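Long-range contact in phosphate ABC transporter, periplasmic phosphate-binding protein (Borrelia burgdorferi, PDB 4N13), which binds inorganic phosphate with micromolar affinity as the solute-binding component of an ABC-type phosphate importer: residues Glu11-Ser23 against Asn38-Gly52. Numbering follows the deposited sequence.
Sequences EKIVSIGGSTTVS and NNTKVTYDAQGSSVG. With SO4 (sulfate ion), chain D.
Tyr44 packs against Ile16 where strands 12-18 and 40-45 run side by side, the two parallel strands of a beta-alpha-beta unit connected through helix 23-36 in this periplasmic-binding-protein fold. The segment axes diverge by 13°, and a ladder of backbone hydrogen bonds from Lys12 N to Asn39 O up to Gly18 N to Asp45 O fixes the register. A chi1 of -169° sets Tyr44 CG anti to the backbone N, and the ring lies lengthwise along the strand, ending at the loop after Gly18. Tyr44 CD1 meets Ile16 CG2 at 3.5 Å, the two side chains crossing at about a right angle; Tyr44 CE1 lies 3.6 Å from Gly17 C, and Tyr44 CE2 is 3.6 Å from Ser19 O. At the tip, Tyr44 OH donates to Ser19 O (2.7 Å), the donor tilted 26° from the carbonyl plane, which ties the loop to strand 40-45. On the face bearing Ser15 and Thr43, one water joins both hydroxyls and donates to Ile16 O.

The loop and the start of helix 49-57 together hold a sulfate where phosphate probably binds; Ser67 OG also bonds to the ion. Thr20 N donates to sulfate O1 and Ser19 OG to sulfate O4, while Thr21 N and OG1 both donate to Ser19 OG. Ser49 grips sulfate O3 twice, through N at 2.9 Å and OG at 2.8 Å.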
loop_
_atom_site.group_PDB
_atom_site.type_symbol
_atom_site.label_atom_id
_atom_site.label_comp_id
_atom_site.label_asym_id
_atom_site.label_seq_id
_atom_site.Cartn_x
_atom_site.Cartn_y
_atom_site.Cartn_z
ATOM N N GLU A 11 -33.983 12.472 -3.680
ATOM C CA GLU A 11 -32.789 11.623 -3.681
ATOM C C GLU A 11 -31.554 12.422 -3.246
ATOM O O GLU A 11 -31.373 13.566 -3.649
ATOM C CB GLU A 11 -32.563 11.051 -5.084
ATOM C CG GLU A 11 -31.495 9.966 -5.192
ATOM C CD GLU A 11 -32.018 8.593 -4.837
ATOM O OE1 GLU A 11 -33.233 8.468 -4.573
ATOM O OE2 GLU A 11 -31.211 7.639 -4.814
ATOM N N LYS A 12 -30.692 11.809 -2.444
ATOM C CA LYS A 12 -29.449 12.441 -2.034
ATOM C C LYS A 12 -28.323 12.032 -2.975
ATOM O O LYS A 12 -28.379 10.965 -3.585
ATOM C CB LYS A 12 -29.098 12.038 -0.614
ATOM C CG LYS A 12 -30.206 12.301 0.386
ATOM C CD LYS A 12 -30.381 13.782 0.652
ATOM C CE LYS A 12 -31.633 14.017 1.486
ATOM N NZ LYS A 12 -31.639 15.331 2.173
ATOM N N ILE A 13 -27.308 12.880 -3.100
ATOM C CA ILE A 13 -26.186 12.599 -3.980
ATOM C C ILE A 13 -24.879 12.697 -3.210
ATOM O O ILE A 13 -24.624 13.682 -2.526
ATOM C CB ILE A 13 -26.171 13.570 -5.174
ATOM C CG1 ILE A 13 -27.452 13.377 -6.007
ATOM C CG2 ILE A 13 -24.933 13.350 -6.029
ATOM C CD1 ILE A 13 -27.615 14.344 -7.147
ATOM N N VAL A 14 -24.056 11.661 -3.318
ATOM C CA VAL A 14 -22.748 11.643 -2.706
ATOM C C VAL A 14 -21.718 11.342 -3.788
ATOM O O VAL A 14 -21.546 10.185 -4.208
ATOM C CB VAL A 14 -22.666 10.609 -1.564
ATOM C CG1 VAL A 14 -21.238 10.529 -0.993
ATOM C CG2 VAL A 14 -23.682 10.942 -0.485
ATOM N N SER A 15 -21.037 12.389 -4.241
ATOM C CA SER A 15 -20.004 12.258 -5.263
ATOM C C SER A 15 -18.650 12.033 -4.574
ATOM O O SER A 15 -18.249 12.833 -3.726
ATOM C CB SER A 15 -19.966 13.504 -6.147
ATOM O OG SER A 15 -19.100 13.298 -7.241
ATOM N N ILE A 16 -17.968 10.945 -4.938
ATOM C CA ILE A 16 -16.704 10.563 -4.330
ATOM C C ILE A 16 -15.622 10.566 -5.414
ATOM O O ILE A 16 -15.876 10.216 -6.561
ATOM C CB ILE A 16 -16.824 9.174 -3.702
ATOM C CG1 ILE A 16 -18.060 9.099 -2.804
ATOM C CG2 ILE A 16 -15.554 8.785 -2.955
ATOM C CD1 ILE A 16 -18.242 7.772 -2.102
ATOM N N GLY A 17 -14.418 10.972 -5.042
ATOM C CA GLY A 17 -13.288 10.945 -5.955
ATOM C C GLY A 17 -12.057 10.441 -5.241
ATOM O O GLY A 17 -12.031 10.375 -4.023
ATOM N N GLY A 18 -11.025 10.075 -5.990
ATOM C CA GLY A 18 -9.780 9.702 -5.368
ATOM C C GLY A 18 -8.957 8.676 -6.112
ATOM O O GLY A 18 -8.969 8.605 -7.350
ATOM N N SER A 19 -8.227 7.894 -5.322
ATOM C CA SER A 19 -7.250 6.946 -5.817
ATOM C C SER A 19 -7.803 6.011 -6.891
ATOM O O SER A 19 -8.873 5.451 -6.750
ATOM C CB SER A 19 -6.794 6.111 -4.627
ATOM O OG SER A 19 -5.892 5.106 -5.048
ATOM N N THR A 20 -7.006 5.750 -7.921
ATOM C CA THR A 20 -7.398 4.789 -8.941
ATOM C C THR A 20 -7.336 3.349 -8.432
ATOM O O THR A 20 -8.068 2.473 -8.898
ATOM C CB THR A 20 -6.519 4.966 -10.188
ATOM O OG1 THR A 20 -5.138 4.770 -9.844
ATOM C CG2 THR A 20 -6.690 6.371 -10.735
ATOM N N THR A 21 -6.503 3.111 -7.435
ATOM C CA THR A 21 -6.207 1.757 -7.014
ATOM C C THR A 21 -7.416 1.050 -6.398
ATOM O O THR A 21 -7.434 -0.150 -6.298
ATOM C CB THR A 21 -5.030 1.742 -6.005
ATOM O OG1 THR A 21 -5.441 2.321 -4.758
ATOM C CG2 THR A 21 -3.813 2.501 -6.560
ATOM N N VAL A 22 -8.435 1.806 -6.000
ATOM C CA VAL A 22 -9.574 1.221 -5.290
ATOM C C VAL A 22 -10.882 1.322 -6.053
ATOM O O VAL A 22 -11.948 1.010 -5.511
ATOM C CB VAL A 22 -9.769 1.854 -3.914
ATOM C CG1 VAL A 22 -8.579 1.529 -3.021
ATOM C CG2 VAL A 22 -9.970 3.354 -4.034
ATOM N N SER A 23 -10.826 1.703 -7.321
ATOM C CA SER A 23 -12.052 1.824 -8.101
ATOM C C SER A 23 -13.019 0.631 -8.000
ATOM O O SER A 23 -14.188 0.836 -7.748
ATOM C CB SER A 23 -11.744 2.131 -9.560
ATOM O OG SER A 23 -11.146 3.404 -9.674
ATOM N N ASN A 38 -31.612 2.748 -1.384
ATOM C CA ASN A 38 -31.666 3.180 -2.780
ATOM C C ASN A 38 -32.064 4.645 -2.929
ATOM O O ASN A 38 -32.324 5.117 -4.038
ATOM C CB ASN A 38 -32.605 2.288 -3.603
ATOM C CG ASN A 38 -34.029 2.290 -3.077
ATOM O OD1 ASN A 38 -34.446 3.203 -2.366
ATOM N ND2 ASN A 38 -34.784 1.252 -3.422
ATOM N N ASN A 39 -32.069 5.373 -1.819
ATOM C CA ASN A 39 -32.406 6.796 -1.839
ATOM C C ASN A 39 -31.183 7.720 -1.905
ATOM O O ASN A 39 -31.326 8.946 -1.906
ATOM C CB ASN A 39 -33.229 7.160 -0.605
ATOM C CG ASN A 39 -33.686 8.604 -0.613
ATOM O OD1 ASN A 39 -34.482 9.006 -1.462
ATOM N ND2 ASN A 39 -33.185 9.395 0.336
ATOM N N THR A 40 -29.987 7.143 -1.972
ATOM C CA THR A 40 -28.778 7.914 -2.208
ATOM C C THR A 40 -28.130 7.442 -3.487
ATOM O O THR A 40 -28.013 6.243 -3.738
ATOM C CB THR A 40 -27.774 7.772 -1.049
ATOM O OG1 THR A 40 -28.379 8.295 0.132
ATOM C CG2 THR A 40 -26.509 8.573 -1.293
ATOM N N LYS A 41 -27.711 8.397 -4.301
ATOM C CA LYS A 41 -26.929 8.134 -5.490
ATOM C C LYS A 41 -25.487 8.415 -5.139
ATOM O O LYS A 41 -25.148 9.530 -4.797
ATOM C CB LYS A 41 -27.359 9.070 -6.615
ATOM C CG LYS A 41 -26.472 9.016 -7.844
ATOM C CD LYS A 41 -26.479 7.647 -8.447
ATOM C CE LYS A 41 -26.016 7.645 -9.881
ATOM N NZ LYS A 41 -26.018 6.244 -10.383
ATOM N N VAL A 42 -24.654 7.394 -5.199
ATOM C CA VAL A 42 -23.224 7.508 -4.895
ATOM C C VAL A 42 -22.453 7.209 -6.168
ATOM O O VAL A 42 -22.802 6.277 -6.892
ATOM C CB VAL A 42 -22.792 6.516 -3.800
ATOM C CG1 VAL A 42 -21.366 6.783 -3.384
ATOM C CG2 VAL A 42 -23.733 6.596 -2.609
ATOM N N THR A 43 -21.442 8.011 -6.466
ATOM C CA THR A 43 -20.593 7.778 -7.628
ATOM C C THR A 43 -19.128 7.860 -7.210
ATOM O O THR A 43 -18.793 8.497 -6.198
ATOM C CB THR A 43 -20.871 8.802 -8.763
ATOM O OG1 THR A 43 -20.575 10.125 -8.315
ATOM C CG2 THR A 43 -22.316 8.770 -9.225
ATOM N N TYR A 44 -18.257 7.214 -7.975
ATOM C CA TYR A 44 -16.809 7.269 -7.751
ATOM C C TYR A 44 -16.094 7.641 -9.034
ATOM O O TYR A 44 -16.272 6.973 -10.048
ATOM C CB TYR A 44 -16.277 5.919 -7.225
ATOM C CG TYR A 44 -14.842 6.028 -6.745
ATOM C CD1 TYR A 44 -14.515 6.894 -5.719
ATOM C CD2 TYR A 44 -13.814 5.295 -7.328
ATOM C CE1 TYR A 44 -13.219 7.040 -5.271
ATOM C CE2 TYR A 44 -12.500 5.442 -6.879
ATOM C CZ TYR A 44 -12.215 6.321 -5.846
ATOM O OH TYR A 44 -10.936 6.499 -5.377
ATOM N N ASP A 45 -15.311 8.715 -8.987
ATOM C CA ASP A 45 -14.521 9.156 -10.131
ATOM C C ASP A 45 -13.068 9.115 -9.707
ATOM O O ASP A 45 -12.658 9.845 -8.828
ATOM C CB ASP A 45 -14.915 10.564 -10.589
ATOM C CG ASP A 45 -14.432 10.868 -12.005
ATOM O OD1 ASP A 45 -13.549 10.148 -12.492
ATOM O OD2 ASP A 45 -14.902 11.843 -12.630
ATOM N N ALA A 46 -12.280 8.255 -10.335
ATOM C CA ALA A 46 -10.936 7.971 -9.855
ATOM C C ALA A 46 -9.845 8.587 -10.738
ATOM O O ALA A 46 -9.351 7.950 -11.672
ATOM C CB ALA A 46 -10.740 6.477 -9.746
ATOM N N GLN A 47 -9.463 9.823 -10.423
ATOM C CA GLN A 47 -8.368 10.499 -11.121
ATOM C C GLN A 47 -7.133 10.678 -10.230
ATOM O O GLN A 47 -6.192 11.368 -10.607
ATOM C CB GLN A 47 -8.794 11.880 -11.664
ATOM C CG GLN A 47 -10.044 11.913 -12.555
ATOM C CD GLN A 47 -9.995 10.948 -13.711
ATOM O OE1 GLN A 47 -9.025 10.907 -14.457
ATOM N NE2 GLN A 47 -11.057 10.156 -13.868
ATOM N N GLY A 48 -7.133 10.065 -9.050
ATOM C CA GLY A 48 -5.984 10.130 -8.162
ATOM C C GLY A 48 -6.261 10.702 -6.776
ATOM O O GLY A 48 -7.216 11.457 -6.579
ATOM N N SER A 49 -5.418 10.359 -5.800
ATOM C CA SER A 49 -5.640 10.817 -4.423
ATOM C C SER A 49 -5.628 12.334 -4.301
ATOM O O SER A 49 -6.515 12.924 -3.697
ATOM C CB SER A 49 -4.572 10.241 -3.505
ATOM O OG SER A 49 -4.651 8.814 -3.448
ATOM N N SER A 50 -4.602 12.971 -4.848
ATOM C CA SER A 50 -4.476 14.419 -4.695
ATOM C C SER A 50 -5.620 15.145 -5.398
ATOM O O SER A 50 -6.169 16.117 -4.871
ATOM C CB SER A 50 -3.134 14.910 -5.243
ATOM O OG SER A 50 -2.089 14.510 -4.378
ATOM N N VAL A 51 -5.986 14.666 -6.581
ATOM C CA VAL A 51 -7.111 15.260 -7.293
ATOM C C VAL A 51 -8.409 15.097 -6.496
ATOM O O VAL A 51 -9.238 15.999 -6.435
ATOM C CB VAL A 51 -7.256 14.646 -8.692
ATOM C CG1 VAL A 51 -8.547 15.099 -9.353
ATOM C CG2 VAL A 51 -6.019 14.996 -9.556
ATOM N N GLY A 52 -8.608 13.927 -5.894
ATOM C CA GLY A 52 -9.766 13.715 -5.063
ATOM C C GLY A 52 -9.842 14.690 -3.906
ATOM O O GLY A 52 -10.902 15.263 -3.645
HETATM S S SO4 D . -3.236 7.269 -6.445
HETATM O O1 SO4 D . -4.261 7.176 -7.457
HETATM O O2 SO4 D . -1.955 6.948 -7.110
HETATM O O3 SO4 D . -3.170 8.557 -5.753
HETATM O O4 SO4 D . -3.461 6.297 -5.394
HETATM O O HOH W 1 -17.957 10.928 -8.294
#